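Long-range contact in TfuA domain-containing protein (Methanosarcina acetivorans, PDB 6XP8), which probably assists a YcaO enzyme in peptide backbone thioamidation, the exchange of a backbone amide oxygen for sulfur: residues R2-T7 and N23-V28. Numbering follows the deposited sequence.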
loop_
_atom_site.group_PDB
_atom_site.type_symbol
_atom_site.label_atom_id
_atom_site.label_comp_id
_atom_site.label_asym_id
_atom_site.label_seq_id
_atom_site.Cartn_x
_atom_site.Cartn_y
_atom_site.Cartn_z
ATOM N N ARG A 2 -2.905 -21.688 10.737
ATOM C CA ARG A 2 -3.457 -21.195 9.472
ATOM C C ARG A 2 -3.366 -19.670 9.403
ATOM O O ARG A 2 -3.606 -18.978 10.401
ATOM C CB ARG A 2 -4.919 -21.631 9.305
ATOM C CG ARG A 2 -5.149 -23.134 9.189
ATOM C CD ARG A 2 -5.381 -23.585 7.752
ATOM N NE ARG A 2 -4.161 -24.080 7.109
ATOM C CZ ARG A 2 -3.598 -23.561 6.017
ATOM N NH1 ARG A 2 -4.131 -22.509 5.399
ATOM N NH2 ARG A 2 -2.487 -24.102 5.532
ATOM N N ALA A 3 -3.016 -19.166 8.221
ATOM C CA ALA A 3 -2.953 -17.725 7.968
ATOM C C ALA A 3 -4.038 -17.244 7.014
ATOM O O ALA A 3 -4.390 -17.937 6.055
ATOM C CB ALA A 3 -1.587 -17.329 7.438
ATOM N N VAL A 4 -4.555 -16.053 7.301
ATOM C CA VAL A 4 -5.464 -15.330 6.411
ATOM C C VAL A 4 -4.835 -13.975 6.048
ATOM O O VAL A 4 -4.325 -13.267 6.921
ATOM C CB VAL A 4 -6.905 -15.228 7.000
ATOM C CG1 VAL A 4 -6.929 -14.524 8.355
ATOM C CG2 VAL A 4 -7.865 -14.568 6.021
ATOM N N ILE A 5 -4.839 -13.650 4.753
ATOM C CA ILE A 5 -4.230 -12.408 4.240
ATOM C C ILE A 5 -5.245 -11.591 3.454
ATOM O O ILE A 5 -5.867 -12.092 2.516
ATOM C CB ILE A 5 -2.999 -12.682 3.329
ATOM C CG1 ILE A 5 -1.998 -13.649 3.977
ATOM C CG2 ILE A 5 -2.334 -11.382 2.872
ATOM C CD1 ILE A 5 -1.289 -13.114 5.199
ATOM N N PHE A 6 -5.396 -10.325 3.835
ATOM C CA PHE A 6 -6.290 -9.410 3.135
ATOM C C PHE A 6 -5.475 -8.565 2.171
ATOM O O PHE A 6 -4.712 -7.692 2.597
ATOM C CB PHE A 6 -7.059 -8.545 4.137
ATOM C CG PHE A 6 -7.900 -9.344 5.097
ATOM C CD1 PHE A 6 -9.211 -9.686 4.770
ATOM C CD2 PHE A 6 -7.379 -9.766 6.321
ATOM C CE1 PHE A 6 -9.992 -10.433 5.649
ATOM C CE2 PHE A 6 -8.150 -10.524 7.198
ATOM C CZ PHE A 6 -9.463 -10.850 6.863
ATOM N N THR A 7 -5.621 -8.851 0.875
ATOM C CA THR A 7 -4.856 -8.175 -0.184
ATOM C C THR A 7 -5.602 -8.234 -1.534
ATOM O O THR A 7 -6.800 -8.541 -1.563
ATOM C CB THR A 7 -3.363 -8.644 -0.238
ATOM O OG1 THR A 7 -2.581 -7.712 -0.997
ATOM C CG2 THR A 7 -3.191 -10.056 -0.802
ATOM N N ASN A 23 -4.850 -18.416 3.088
ATOM C CA ASN A 23 -6.191 -18.005 2.704
ATOM C C ASN A 23 -6.165 -16.528 2.310
ATOM O O ASN A 23 -6.095 -15.649 3.172
ATOM C CB ASN A 23 -7.193 -18.266 3.838
ATOM C CG ASN A 23 -8.624 -17.905 3.462
ATOM O OD1 ASN A 23 -8.879 -17.271 2.437
ATOM N ND2 ASN A 23 -9.568 -18.314 4.295
ATOM N N TYR A 24 -6.226 -16.271 1.003
ATOM C CA TYR A 24 -6.283 -14.902 0.489
ATOM C C TYR A 24 -7.708 -14.398 0.396
ATOM O O TYR A 24 -8.583 -15.048 -0.185
ATOM C CB TYR A 24 -5.524 -14.756 -0.840
ATOM C CG TYR A 24 -4.042 -14.918 -0.619
ATOM C CD1 TYR A 24 -3.271 -13.861 -0.112
ATOM C CD2 TYR A 24 -3.412 -16.143 -0.843
ATOM C CE1 TYR A 24 -1.914 -14.019 0.137
ATOM C CE2 TYR A 24 -2.054 -16.302 -0.602
ATOM C CZ TYR A 24 -1.308 -15.238 -0.116
ATOM O OH TYR A 24 0.039 -15.380 0.131
ATOM N N GLN A 25 -7.921 -13.240 1.007
ATOM C CA GLN A 25 -9.223 -12.594 1.064
ATOM C C GLN A 25 -9.126 -11.228 0.387
ATOM O O GLN A 25 -8.027 -10.681 0.278
ATOM C CB GLN A 25 -9.678 -12.441 2.525
ATOM C CG GLN A 25 -10.031 -13.752 3.226
ATOM C CD GLN A 25 -11.216 -14.481 2.605
ATOM O OE1 GLN A 25 -11.116 -15.660 2.257
ATOM N NE2 GLN A 25 -12.336 -13.786 2.459
ATOM N N PRO A 26 -10.271 -10.661 -0.060
ATOM C CA PRO A 26 -10.267 -9.303 -0.622
ATOM C C PRO A 26 -9.808 -8.248 0.407
ATOM O O PRO A 26 -9.707 -8.573 1.607
ATOM C CB PRO A 26 -11.740 -9.076 -0.993
ATOM C CG PRO A 26 -12.292 -10.442 -1.185
ATOM C CD PRO A 26 -11.612 -11.274 -0.147
ATOM N N PRO A 27 -9.519 -7.000 -0.041
ATOM C CA PRO A 27 -9.172 -5.932 0.910
ATOM C C PRO A 27 -10.123 -5.905 2.112
ATOM O O PRO A 27 -11.342 -6.027 1.935
ATOM C CB PRO A 27 -9.319 -4.662 0.073
ATOM C CG PRO A 27 -8.950 -5.106 -1.299
ATOM C CD PRO A 27 -9.431 -6.522 -1.438
ATOM N N VAL A 28 -9.559 -5.781 3.312
ATOM C CA VAL A 28 -10.319 -5.946 4.558
ATOM C C VAL A 28 -11.354 -4.830 4.767
ATOM O O VAL A 28 -11.103 -3.668 4.429
ATOM C CB VAL A 28 -9.383 -6.140 5.787
ATOM C CG1 VAL A 28 -8.603 -4.871 6.131
ATOM C CG2 VAL A 28 -10.140 -6.694 6.996
#
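In the first beta-alpha-beta unit, strands 3-6 and 23-25 run parallel, joined through helix 13-19, and three backbone hydrogen bonds zip them together. N23 N gives to A3 O at 3.0 Å, and I5 spans the centre of the ladder: its N reaches N23 O at 2.8 Å while its O takes Q25 N. Just past the end of 3-6, T7 N adds a fourth bond, to Q25 O.

V4, F6, N23 and Q25 lie on one face of the sheet. There F6 CG stands anti to its own carbonyl carbon (chi1 -60°), which sets the ring against the chain as it turns after 23-25. V28 sets CG2 over one ring face as a CH-pi contact, 3.8 Å from the centroid of the F6 ring and 10° off the normal. P26 O comes in at the ring edge, in plane, 3.4 Å from F6 CD1, and the CB of Q25 meets that same CD1 obliquely. The Q25 chain bends at chi2, and its CG lies 3.6 Å from V4 CG2. Cutting the F6 ring back to an alanine is likely to leave V28 CG2 without the face it covers and open a gap beside Q25 CB.

On the other face I5 and Y24 lie side by side, I5 CB 3.6 Å from Y24 CE1; just past the strand, T7 CG2 reaches Y24 CD1, and the Y24 hydroxyl is bonded to L20 O. H13 NE2, at the start of helix 13-19, bonds T7 O and, weakly, Q25 O, two acceptors 3.1 Å apart.

Strand 23-25 is the sheet's outermost strand here, and 3-6 pairs on its other side with 43-46. Helix 33-38 covers the V4, F6 and Q25 face, while helix 198-215 packs over A3, I5 and Y24.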